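Local coordinates for protein putative D-tyrosyl-tRNA(Tyr) deacylase 2 (Leishmania major, PDB 1TC5) that probably hydrolyses D-tyrosyl-tRNA(Tyr) to D-tyrosine and free tRNA(Tyr), acting as a homodimer and a highly divergent member of the DTD family, at residues Q16-G21 and V32-G37; Q20-V25 and G179-S184; V38-A43 and M92-V97; F132-R137 and S167-G172. All blocks are in the same frame, centred on the assembly; numbering follows the deposited sequence.

Contact 1: residues Q16-G21 and V32-G37; sequences QAMDQG and VRAGRG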
# COMPACT_ATOMS: atom_id res chain seq x y z
N GLN A 16 3.17 2.48 -5.36
CA GLN A 16 3.38 1.05 -5.61
C GLN A 16 3.42 0.78 -7.11
O GLN A 16 2.69 1.42 -7.89
CB GLN A 16 2.25 0.20 -5.02
CG GLN A 16 2.09 0.21 -3.52
CD GLN A 16 0.95 -0.67 -3.04
OE1 GLN A 16 1.08 -1.90 -3.01
NE2 GLN A 16 -0.16 -0.05 -2.62
N ALA A 17 4.32 -0.14 -7.49
CA ALA A 17 4.40 -0.65 -8.87
C ALA A 17 3.14 -1.45 -9.19
O ALA A 17 2.89 -2.50 -8.58
CB ALA A 17 5.62 -1.54 -9.04
N MET A 18 2.36 -0.92 -10.12
CA MET A 18 1.10 -1.51 -10.56
C MET A 18 1.29 -2.28 -11.86
O MET A 18 1.95 -1.79 -12.79
CB MET A 18 0.06 -0.39 -10.80
CG MET A 18 -1.33 -0.89 -11.25
SD MET A 18 -2.58 0.39 -11.04
CE MET A 18 -1.94 1.68 -12.17
N ASP A 19 0.71 -3.47 -11.93
CA ASP A 19 0.52 -4.16 -13.21
C ASP A 19 -0.91 -3.99 -13.72
O ASP A 19 -1.12 -3.61 -14.88
CB ASP A 19 0.81 -5.66 -13.09
CG ASP A 19 0.87 -6.33 -14.44
OD1 ASP A 19 1.79 -5.96 -15.18
OD2 ASP A 19 0.04 -7.18 -14.86
N GLN A 20 -1.87 -4.27 -12.84
CA GLN A 20 -3.30 -4.04 -13.10
C GLN A 20 -3.98 -3.46 -11.85
O GLN A 20 -3.67 -3.83 -10.73
CB GLN A 20 -4.03 -5.35 -13.46
CG GLN A 20 -3.53 -6.12 -14.68
CD GLN A 20 -3.96 -5.51 -15.99
OE1 GLN A 20 -5.05 -5.81 -16.52
NE2 GLN A 20 -3.10 -4.65 -16.54
N GLY A 21 -4.95 -2.58 -12.06
CA GLY A 21 -5.82 -2.13 -10.99
C GLY A 21 -7.28 -1.97 -11.39
O GLY A 21 -7.59 -1.64 -12.53
N VAL A 32 -13.42 1.18 -12.27
CA VAL A 32 -12.62 1.72 -13.37
C VAL A 32 -11.23 1.07 -13.33
O VAL A 32 -10.70 0.71 -12.24
CB VAL A 32 -12.52 3.25 -13.29
CG1 VAL A 32 -13.88 3.87 -13.46
CG2 VAL A 32 -11.91 3.73 -11.97
N ARG A 33 -10.64 0.93 -14.50
CA ARG A 33 -9.46 0.11 -14.67
C ARG A 33 -8.23 0.89 -15.07
O ARG A 33 -8.30 1.89 -15.82
CB ARG A 33 -9.75 -0.94 -15.73
CG ARG A 33 -10.82 -1.93 -15.30
CD ARG A 33 -10.82 -3.15 -16.18
NE ARG A 33 -9.56 -3.87 -16.03
CZ ARG A 33 -9.23 -4.97 -16.68
NH1 ARG A 33 -10.07 -5.52 -17.55
NH2 ARG A 33 -8.06 -5.54 -16.45
N ALA A 34 -7.09 0.41 -14.57
CA ALA A 34 -5.78 0.82 -15.05
C ALA A 34 -4.90 -0.39 -15.36
O ALA A 34 -5.03 -1.45 -14.73
CB ALA A 34 -5.09 1.71 -14.01
N GLY A 35 -3.99 -0.21 -16.32
CA GLY A 35 -2.96 -1.20 -16.58
C GLY A 35 -1.66 -0.87 -15.87
O GLY A 35 -1.66 -0.32 -14.76
N ARG A 36 -0.55 -1.19 -16.52
CA ARG A 36 0.74 -1.07 -15.90
C ARG A 36 1.11 0.37 -15.64
O ARG A 36 0.89 1.25 -16.48
CB ARG A 36 1.83 -1.72 -16.73
CG ARG A 36 3.18 -1.79 -15.98
CD ARG A 36 4.10 -2.83 -16.55
NE ARG A 36 4.72 -2.33 -17.76
CZ ARG A 36 4.65 -2.87 -18.98
NH1 ARG A 36 3.97 -3.97 -19.25
NH2 ARG A 36 5.30 -2.28 -19.95
N GLY A 37 1.67 0.61 -14.47
CA GLY A 37 2.12 1.94 -14.11
C GLY A 37 2.31 2.05 -12.62
O GLY A 37 2.95 1.18 -12.01
O HOH W 1 1.12 -5.11 -17.77
O HOH W 2 -6.96 -3.37 -14.54
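Two hydrogen-bonded antiparallel pairs, Met-18 with Gly-37 and Gly-21 with Ala-34, join 16-21 to 32-37; at the second, Gly-21 N reaches Ala-34 O and Ala-34 N reaches Gly-21 O, both at 2.9 Å. From the first pair Met-18 lays its thioether along the partner strand toward Ala-34. Its CG stands anti to the backbone N (chi1 -179°), and the bend at chi3 brings CE to 3.6 Å from Ala-34 CB and 3.3 Å from Gly-35 O. A flexible methionine suits this place, its end packing on the small Ala-34 and its SD lying close over Gly-21; the backbone angles of Gly-37 themselves call for glycine. Asp-19 and Gln-20 both face Glu-183, forming a classic beta bulge where strand 10-18 passes into strand 20-24 of the hairpin with 31-34. The bend of Gln-20 at chi2 (-76°) turns the amide back over its own strand, where NE2 donates to Asp-19 O at 2.8 Å and also to Ile-163 O, while OE1 lies 3.0 Å from Arg-33 NH2. The Arg-33 guanidinium bonds to the carbonyls of Lys-158 and Gly-161, and its NE donates to a water that in turn donates to Gly-21 O and Ala-34 O.

Contact 2: residues Q20-V25 and G179-S184; sequences QGHLLV and GLRFES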
# COMPACT_ATOMS: atom_id res chain seq x y z
N GLN A 20 -1.87 -4.27 -12.84
CA GLN A 20 -3.30 -4.04 -13.10
C GLN A 20 -3.98 -3.46 -11.85
O GLN A 20 -3.67 -3.83 -10.73
CB GLN A 20 -4.03 -5.35 -13.46
CG GLN A 20 -3.53 -6.12 -14.68
CD GLN A 20 -3.96 -5.51 -15.99
OE1 GLN A 20 -5.05 -5.81 -16.52
NE2 GLN A 20 -3.10 -4.65 -16.54
N GLY A 21 -4.95 -2.58 -12.06
CA GLY A 21 -5.82 -2.13 -10.99
C GLY A 21 -7.28 -1.97 -11.39
O GLY A 21 -7.59 -1.64 -12.53
N HIS A 22 -8.15 -2.23 -10.41
CA HIS A 22 -9.59 -1.96 -10.47
C HIS A 22 -9.99 -1.15 -9.22
O HIS A 22 -9.76 -1.59 -8.09
CB HIS A 22 -10.43 -3.25 -10.50
CG HIS A 22 -9.90 -4.28 -11.43
ND1 HIS A 22 -10.14 -4.25 -12.79
CD2 HIS A 22 -9.13 -5.38 -11.21
CE1 HIS A 22 -9.52 -5.28 -13.36
NE2 HIS A 22 -8.91 -5.98 -12.43
N LEU A 23 -10.59 0.01 -9.44
CA LEU A 23 -10.99 0.89 -8.35
C LEU A 23 -12.50 1.16 -8.41
O LEU A 23 -13.02 1.58 -9.41
CB LEU A 23 -10.17 2.19 -8.39
CG LEU A 23 -10.44 3.21 -7.27
CD1 LEU A 23 -10.09 2.65 -5.94
CD2 LEU A 23 -9.68 4.52 -7.52
N LEU A 24 -13.18 0.91 -7.30
CA LEU A 24 -14.60 1.14 -7.15
C LEU A 24 -14.87 2.63 -7.02
O LEU A 24 -14.30 3.31 -6.15
CB LEU A 24 -15.10 0.40 -5.92
CG LEU A 24 -16.59 0.39 -5.63
CD1 LEU A 24 -17.33 -0.56 -6.58
CD2 LEU A 24 -16.81 -0.00 -4.19
N VAL A 25 -15.76 3.14 -7.88
CA VAL A 25 -16.01 4.59 -7.95
C VAL A 25 -17.41 5.04 -7.52
O VAL A 25 -17.61 6.23 -7.32
CB VAL A 25 -15.72 5.14 -9.36
CG1 VAL A 25 -14.22 5.00 -9.67
CG2 VAL A 25 -16.58 4.44 -10.42
N GLY A 179 -12.95 0.65 -2.72
CA GLY A 179 -12.86 -0.75 -3.08
C GLY A 179 -11.80 -0.96 -4.15
O GLY A 179 -11.74 -0.23 -5.13
N LEU A 180 -10.98 -1.98 -3.98
CA LEU A 180 -9.76 -2.13 -4.76
C LEU A 180 -9.46 -3.59 -5.12
O LEU A 180 -9.57 -4.48 -4.27
CB LEU A 180 -8.56 -1.56 -3.97
CG LEU A 180 -7.19 -1.64 -4.66
CD1 LEU A 180 -7.14 -0.76 -5.91
CD2 LEU A 180 -6.09 -1.25 -3.68
N ARG A 181 -9.07 -3.81 -6.37
CA ARG A 181 -8.35 -5.02 -6.75
C ARG A 181 -7.03 -4.58 -7.40
O ARG A 181 -7.03 -3.76 -8.32
CB ARG A 181 -9.18 -5.88 -7.71
CG ARG A 181 -10.60 -6.20 -7.20
CD ARG A 181 -11.37 -7.24 -8.05
NE ARG A 181 -12.77 -6.86 -8.29
CZ ARG A 181 -13.35 -6.76 -9.49
NH1 ARG A 181 -12.69 -7.01 -10.62
NH2 ARG A 181 -14.63 -6.41 -9.56
N PHE A 182 -5.93 -5.13 -6.90
CA PHE A 182 -4.59 -4.66 -7.27
C PHE A 182 -3.70 -5.86 -7.57
O PHE A 182 -3.66 -6.80 -6.78
CB PHE A 182 -4.03 -3.84 -6.13
CG PHE A 182 -2.66 -3.33 -6.38
CD1 PHE A 182 -2.44 -2.35 -7.34
CD2 PHE A 182 -1.57 -3.82 -5.63
CE1 PHE A 182 -1.15 -1.85 -7.56
CE2 PHE A 182 -0.29 -3.32 -5.84
CZ PHE A 182 -0.09 -2.33 -6.81
N GLU A 183 -3.01 -5.84 -8.72
CA GLU A 183 -2.04 -6.87 -9.09
C GLU A 183 -0.70 -6.20 -9.36
O GLU A 183 -0.63 -5.18 -10.05
CB GLU A 183 -2.46 -7.65 -10.37
CG GLU A 183 -3.76 -8.44 -10.26
CD GLU A 183 -4.38 -8.82 -11.61
OE1 GLU A 183 -3.64 -9.04 -12.62
OE2 GLU A 183 -5.61 -8.91 -11.67
N SER A 184 0.36 -6.82 -8.86
CA SER A 184 1.70 -6.29 -8.97
C SER A 184 2.68 -7.42 -9.11
O SER A 184 2.54 -8.45 -8.47
CB SER A 184 1.99 -5.43 -7.74
OG SER A 184 3.33 -5.03 -7.67
O HOH W 3 -7.24 -7.93 -13.13
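Five backbone hydrogen bonds zip 20-25 to 179-184, the shortest being His-22 N to Arg-181 O and Leu-24 N to Gly-179 O, both 2.8 Å. They make strand 180-184 an antiparallel neighbour of strand 20-24 in a three-stranded sheet, which an antiparallel ladder with the second subunit carries on across the dimer interface. The bond from Gln-20 N to Glu-183 O is longer, at 3.2 Å. On the face bearing Gln-20, His-22, Arg-181 and Glu-183, a water meets the imidazole edge in plane, 2.7 Å from His-22 NE2; its link onward to Glu-183 OE2 is doubtful, the separation being too short to trust. Arg-181 NH1 lies 3.9 Å above the imidazole plane, offset toward the rim, with the two flat groups 40° apart; the same arginine makes a cation-pi contact with Tyr-31. Glu-183 runs beside Gln-20, its OE1 against the aliphatic CG. The other face is apolar, as befits its place against strand 37-45: Leu-180 touches Met-39 and Tyr-41, and Phe-182 touches Met-39. Glycine suits position 179, its CA packing close against the Leu-24 side chain. Leu-23, with CG anti to N (chi1 -178°), swings CD1 to 3.4 Å from Gly-179 O.

Contact 3: residues V38-A43 and M92-V97; sequences VMVYIA and MDILIV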
# COMPACT_ATOMS: atom_id res chain seq x y z
N VAL A 38 1.79 3.11 -12.03
CA VAL A 38 1.93 3.37 -10.59
C VAL A 38 0.59 3.66 -9.92
O VAL A 38 -0.23 4.44 -10.43
CB VAL A 38 2.88 4.54 -10.37
CG1 VAL A 38 2.93 4.94 -8.88
CG2 VAL A 38 4.28 4.21 -10.92
N MET A 39 0.36 3.00 -8.78
CA MET A 39 -0.76 3.29 -7.90
C MET A 39 -0.30 4.21 -6.77
O MET A 39 0.64 3.88 -6.02
CB MET A 39 -1.37 2.02 -7.32
CG MET A 39 -2.62 2.30 -6.46
SD MET A 39 -3.60 0.88 -6.03
CE MET A 39 -2.46 0.13 -4.83
N VAL A 40 -0.99 5.34 -6.65
CA VAL A 40 -0.64 6.41 -5.73
C VAL A 40 -1.73 6.49 -4.68
O VAL A 40 -2.89 6.69 -5.04
CB VAL A 40 -0.60 7.77 -6.50
CG1 VAL A 40 -0.30 8.94 -5.58
CG2 VAL A 40 0.39 7.72 -7.66
N TYR A 41 -1.38 6.32 -3.41
CA TYR A 41 -2.22 6.69 -2.28
C TYR A 41 -1.80 8.08 -1.76
O TYR A 41 -0.63 8.32 -1.54
CB TYR A 41 -2.06 5.69 -1.14
CG TYR A 41 -2.54 4.27 -1.32
CD1 TYR A 41 -3.22 3.86 -2.44
CD2 TYR A 41 -2.31 3.31 -0.32
CE1 TYR A 41 -3.66 2.53 -2.59
CE2 TYR A 41 -2.75 2.00 -0.45
CZ TYR A 41 -3.43 1.60 -1.58
OH TYR A 41 -3.87 0.30 -1.73
N ILE A 42 -2.75 8.98 -1.54
CA ILE A 42 -2.41 10.34 -1.19
C ILE A 42 -3.21 10.89 0.02
O ILE A 42 -4.41 10.70 0.15
CB ILE A 42 -2.59 11.26 -2.45
CG1 ILE A 42 -2.08 12.68 -2.20
CG2 ILE A 42 -4.03 11.26 -2.98
CD1 ILE A 42 -1.78 13.41 -3.52
N ALA A 43 -2.49 11.62 0.86
CA ALA A 43 -3.06 12.30 2.01
C ALA A 43 -2.43 13.66 2.10
O ALA A 43 -1.26 13.83 1.78
CB ALA A 43 -2.74 11.55 3.26
N MET A 92 2.67 4.81 -19.36
CA MET A 92 2.31 4.16 -18.11
C MET A 92 1.04 4.82 -17.55
O MET A 92 0.81 6.02 -17.73
CB MET A 92 3.46 4.26 -17.09
CG MET A 92 4.72 3.43 -17.41
SD MET A 92 4.47 1.61 -17.51
CE MET A 92 4.36 1.39 -19.29
N ASP A 93 0.21 4.00 -16.92
CA ASP A 93 -1.02 4.44 -16.28
C ASP A 93 -0.71 4.87 -14.86
O ASP A 93 0.25 4.40 -14.26
CB ASP A 93 -2.06 3.29 -16.30
CG ASP A 93 -2.68 3.07 -17.65
OD1 ASP A 93 -2.28 3.71 -18.65
OD2 ASP A 93 -3.60 2.26 -17.82
N ILE A 94 -1.52 5.78 -14.34
CA ILE A 94 -1.45 6.21 -12.94
C ILE A 94 -2.86 6.07 -12.37
O ILE A 94 -3.85 6.50 -12.99
CB ILE A 94 -0.91 7.67 -12.81
CG1 ILE A 94 0.49 7.78 -13.44
CG2 ILE A 94 -0.83 8.10 -11.35
CD1 ILE A 94 0.93 9.21 -13.70
N LEU A 95 -2.93 5.42 -11.22
CA LEU A 95 -4.15 5.20 -10.47
C LEU A 95 -3.99 5.88 -9.12
O LEU A 95 -3.12 5.50 -8.37
CB LEU A 95 -4.37 3.70 -10.26
CG LEU A 95 -5.60 3.32 -9.44
CD1 LEU A 95 -6.86 3.88 -10.06
CD2 LEU A 95 -5.72 1.80 -9.32
N ILE A 96 -4.84 6.87 -8.84
CA ILE A 96 -4.72 7.73 -7.65
C ILE A 96 -5.87 7.39 -6.74
O ILE A 96 -7.04 7.40 -7.17
CB ILE A 96 -4.81 9.24 -8.05
CG1 ILE A 96 -3.73 9.59 -9.07
CG2 ILE A 96 -4.66 10.11 -6.84
CD1 ILE A 96 -3.96 10.90 -9.79
N VAL A 97 -5.54 7.07 -5.50
CA VAL A 97 -6.52 6.77 -4.48
C VAL A 97 -6.35 7.71 -3.28
O VAL A 97 -5.27 7.75 -2.67
CB VAL A 97 -6.36 5.32 -4.01
CG1 VAL A 97 -7.51 4.89 -3.15
CG2 VAL A 97 -6.20 4.40 -5.23
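Val-38, Val-40 and Ile-42 alternate with Asp-93, Leu-95 and Val-97 in a ladder of five parallel-strand hydrogen bonds, tightest where Val-40 N to Leu-95 O and Val-97 N to Val-40 O both measure 2.7 Å. The other three, Val-38 N to Asp-93 O, Leu-95 N to Val-38 O and Ile-42 N to Val-97 O, are 3.0 Å. Beta-branched residues suit these extended backbones. With CG1 anti to the backbone N (chi1 178°), Val-40 leaves CG2 to meet Ile-94 CG2 at 3.9 Å, while Ile-42 and Ile-96 run side by side, their CG2 methyls 4.1 Å apart. On the opposite face, with Met-39 and Leu-95, the Tyr-41 ring lies alongside Val-97, Tyr-41 CD1 being 3.8 Å from Val-97 CB, and its hydroxyl bonds to Gln-16 of the second subunit. Met-39 SD lies 4.0 Å from Leu-95 CD2. By contrast the Asp-93 end is polar, though still buried; its carboxylate leads away to a salt bridge with Arg-168 and to Gly-35 N. In the mixed sheet 37-45 is the middle strand of five, and 93-98 lies between it and 169-171. Helix 119-136 packs on the Ile-42, Ile-94 and Ile-96 face through Tyr-126, Phe-129 and Val-133, while strand 180-184 lies over the other.

Contact 4: residues F132-R137 and S167-G172; sequences FVRVAR and SRVISG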
# COMPACT_ATOMS: atom_id res chain seq x y z
N PHE A 132 -3.77 18.37 -12.19
CA PHE A 132 -2.39 18.62 -12.56
C PHE A 132 -1.74 17.37 -13.13
O PHE A 132 -0.93 17.47 -14.03
CB PHE A 132 -1.59 19.15 -11.37
CG PHE A 132 -1.88 20.58 -10.99
CD1 PHE A 132 -2.43 21.50 -11.90
CD2 PHE A 132 -1.55 21.04 -9.71
CE1 PHE A 132 -2.67 22.82 -11.53
CE2 PHE A 132 -1.79 22.36 -9.34
CZ PHE A 132 -2.35 23.25 -10.26
N VAL A 133 -2.08 16.20 -12.59
CA VAL A 133 -1.50 14.94 -13.08
C VAL A 133 -2.05 14.65 -14.48
O VAL A 133 -1.30 14.35 -15.39
CB VAL A 133 -1.76 13.75 -12.08
CG1 VAL A 133 -1.22 12.38 -12.62
CG2 VAL A 133 -1.11 14.05 -10.74
N ARG A 134 -3.36 14.79 -14.66
CA ARG A 134 -3.99 14.64 -15.98
C ARG A 134 -3.30 15.52 -17.03
O ARG A 134 -3.01 15.06 -18.14
CB ARG A 134 -5.48 15.04 -15.95
CG ARG A 134 -6.45 14.04 -15.31
CD ARG A 134 -7.89 14.59 -15.24
NE ARG A 134 -8.51 14.36 -13.95
CZ ARG A 134 -9.24 15.24 -13.28
NH1 ARG A 134 -9.46 16.46 -13.75
NH2 ARG A 134 -9.75 14.88 -12.12
N VAL A 135 -3.05 16.77 -16.66
CA VAL A 135 -2.46 17.74 -17.58
C VAL A 135 -1.02 17.33 -17.92
O VAL A 135 -0.64 17.33 -19.09
CB VAL A 135 -2.55 19.19 -17.01
CG1 VAL A 135 -1.75 20.18 -17.83
CG2 VAL A 135 -4.02 19.62 -16.95
N ALA A 136 -0.25 16.91 -16.91
CA ALA A 136 1.14 16.50 -17.12
C ALA A 136 1.27 15.17 -17.89
O ALA A 136 2.36 14.83 -18.38
CB ALA A 136 1.90 16.40 -15.78
N ARG A 137 0.18 14.42 -17.97
CA ARG A 137 0.16 13.17 -18.72
C ARG A 137 -0.56 13.29 -20.07
O ARG A 137 -0.68 12.30 -20.81
CB ARG A 137 -0.45 12.04 -17.86
CG ARG A 137 0.28 11.82 -16.54
CD ARG A 137 1.73 11.44 -16.71
NE ARG A 137 1.90 10.02 -17.04
CZ ARG A 137 3.07 9.47 -17.34
NH1 ARG A 137 4.15 10.21 -17.41
NH2 ARG A 137 3.15 8.17 -17.59
N SER A 167 -1.72 5.47 -21.11
CA SER A 167 -1.51 6.85 -20.66
C SER A 167 -2.67 7.37 -19.80
O SER A 167 -3.02 8.54 -19.87
CB SER A 167 -1.24 7.80 -21.84
OG SER A 167 -0.14 7.41 -22.63
N ARG A 168 -3.23 6.50 -18.96
CA ARG A 168 -4.40 6.85 -18.15
C ARG A 168 -4.02 7.56 -16.88
O ARG A 168 -2.93 7.36 -16.35
CB ARG A 168 -5.25 5.62 -17.84
CG ARG A 168 -5.85 5.06 -19.10
CD ARG A 168 -6.80 3.93 -18.90
NE ARG A 168 -6.07 2.68 -18.93
CZ ARG A 168 -6.05 1.80 -19.92
NH1 ARG A 168 -6.81 1.91 -21.01
NH2 ARG A 168 -5.26 0.76 -19.78
N VAL A 169 -4.91 8.42 -16.41
CA VAL A 169 -4.84 8.97 -15.06
C VAL A 169 -6.23 8.72 -14.46
O VAL A 169 -7.19 9.47 -14.73
CB VAL A 169 -4.47 10.49 -15.07
CG1 VAL A 169 -4.54 11.05 -13.67
CG2 VAL A 169 -3.10 10.71 -15.66
N ILE A 170 -6.32 7.62 -13.72
CA ILE A 170 -7.54 7.18 -13.07
C ILE A 170 -7.46 7.65 -11.64
O ILE A 170 -6.41 7.59 -11.04
CB ILE A 170 -7.68 5.63 -13.11
CG1 ILE A 170 -7.51 5.08 -14.54
CG2 ILE A 170 -9.02 5.22 -12.54
CD1 ILE A 170 -8.44 5.71 -15.61
N SER A 171 -8.58 8.13 -11.10
CA SER A 171 -8.63 8.63 -9.74
C SER A 171 -9.94 8.25 -9.03
O SER A 171 -11.03 8.22 -9.63
CB SER A 171 -8.42 10.15 -9.74
OG SER A 171 -9.29 10.79 -10.65
N GLY A 172 -9.82 7.97 -7.74
CA GLY A 172 -10.95 7.66 -6.91
C GLY A 172 -11.90 8.82 -6.72
O GLY A 172 -11.54 9.98 -6.90
O HOH W 4 -8.45 11.37 -13.25
O HOH W 5 -0.57 8.22 -17.19
O HOH W 6 -2.81 10.76 -21.52
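Val-169 is the apolar centre of this contact, set between three residues of 132-137. Its CG1 touches Val-133 CG1 at 3.7 Å and Arg-134 CG at 3.9 Å, while CG2 rests on Arg-137 CG at 3.7 Å. The valine methyls thus meet the aliphatic roots of both arginines, whose chains cross it at about a right angle. Placing CG1 anti to the backbone N (chi1 174°) and CG2 anti to the carbonyl carbon turns CG1 toward Val-133 and Arg-134 and CG2 toward Arg-137. Three waters join the polar parts. One accepts from Arg-134 NE, in the guanidinium plane, donates to Val-169 O and lies 2.8 Å from Ser-171 OG; a second accepts from Arg-137 NE and donates to Arg-168 O at 2.6 Å; the third donates to both Arg-137 O and Ser-167 O. Farther out, Glu-141 forms a salt bridge with Arg-134 NH1, and the carbonyls of Leu-86, Cys-89 and Met-92 hold the Arg-137 guanidinium, whose chain bends at chi2 and chi3. The contact thereby seats the C-terminal part of helix 119-136 on edge strand 169-171 of the mixed sheet. Arginine suits both positions, since its methylenes cover valine and its guanidinium reaches polar partners beyond; direct contact is apolar, and the hydrogen bonding between the segments is carried by water.

Overall arrangement
From the N terminus, contact 1 closes first, a short loop in which the chain leaves strand 10-18, makes the hairpin of 20-24 and 31-34, and enters strand 37-45. Contact 3 follows in series, bringing 92-97 beside 38-43 after an excursion through helix 55-67. Contact 4 then closes the stretch between helix 119-136 and strand 169-171. Contact 2 starts from the strand shared with contact 1 and closes last, so its long loop encloses contacts 3 and 4. Contacts 3 and 4 join where strands 93-98 and 169-171 are neighbours in the mixed sheet; contacts 1 and 2 build the three-stranded sheet, whose apolar face packs on contact 3.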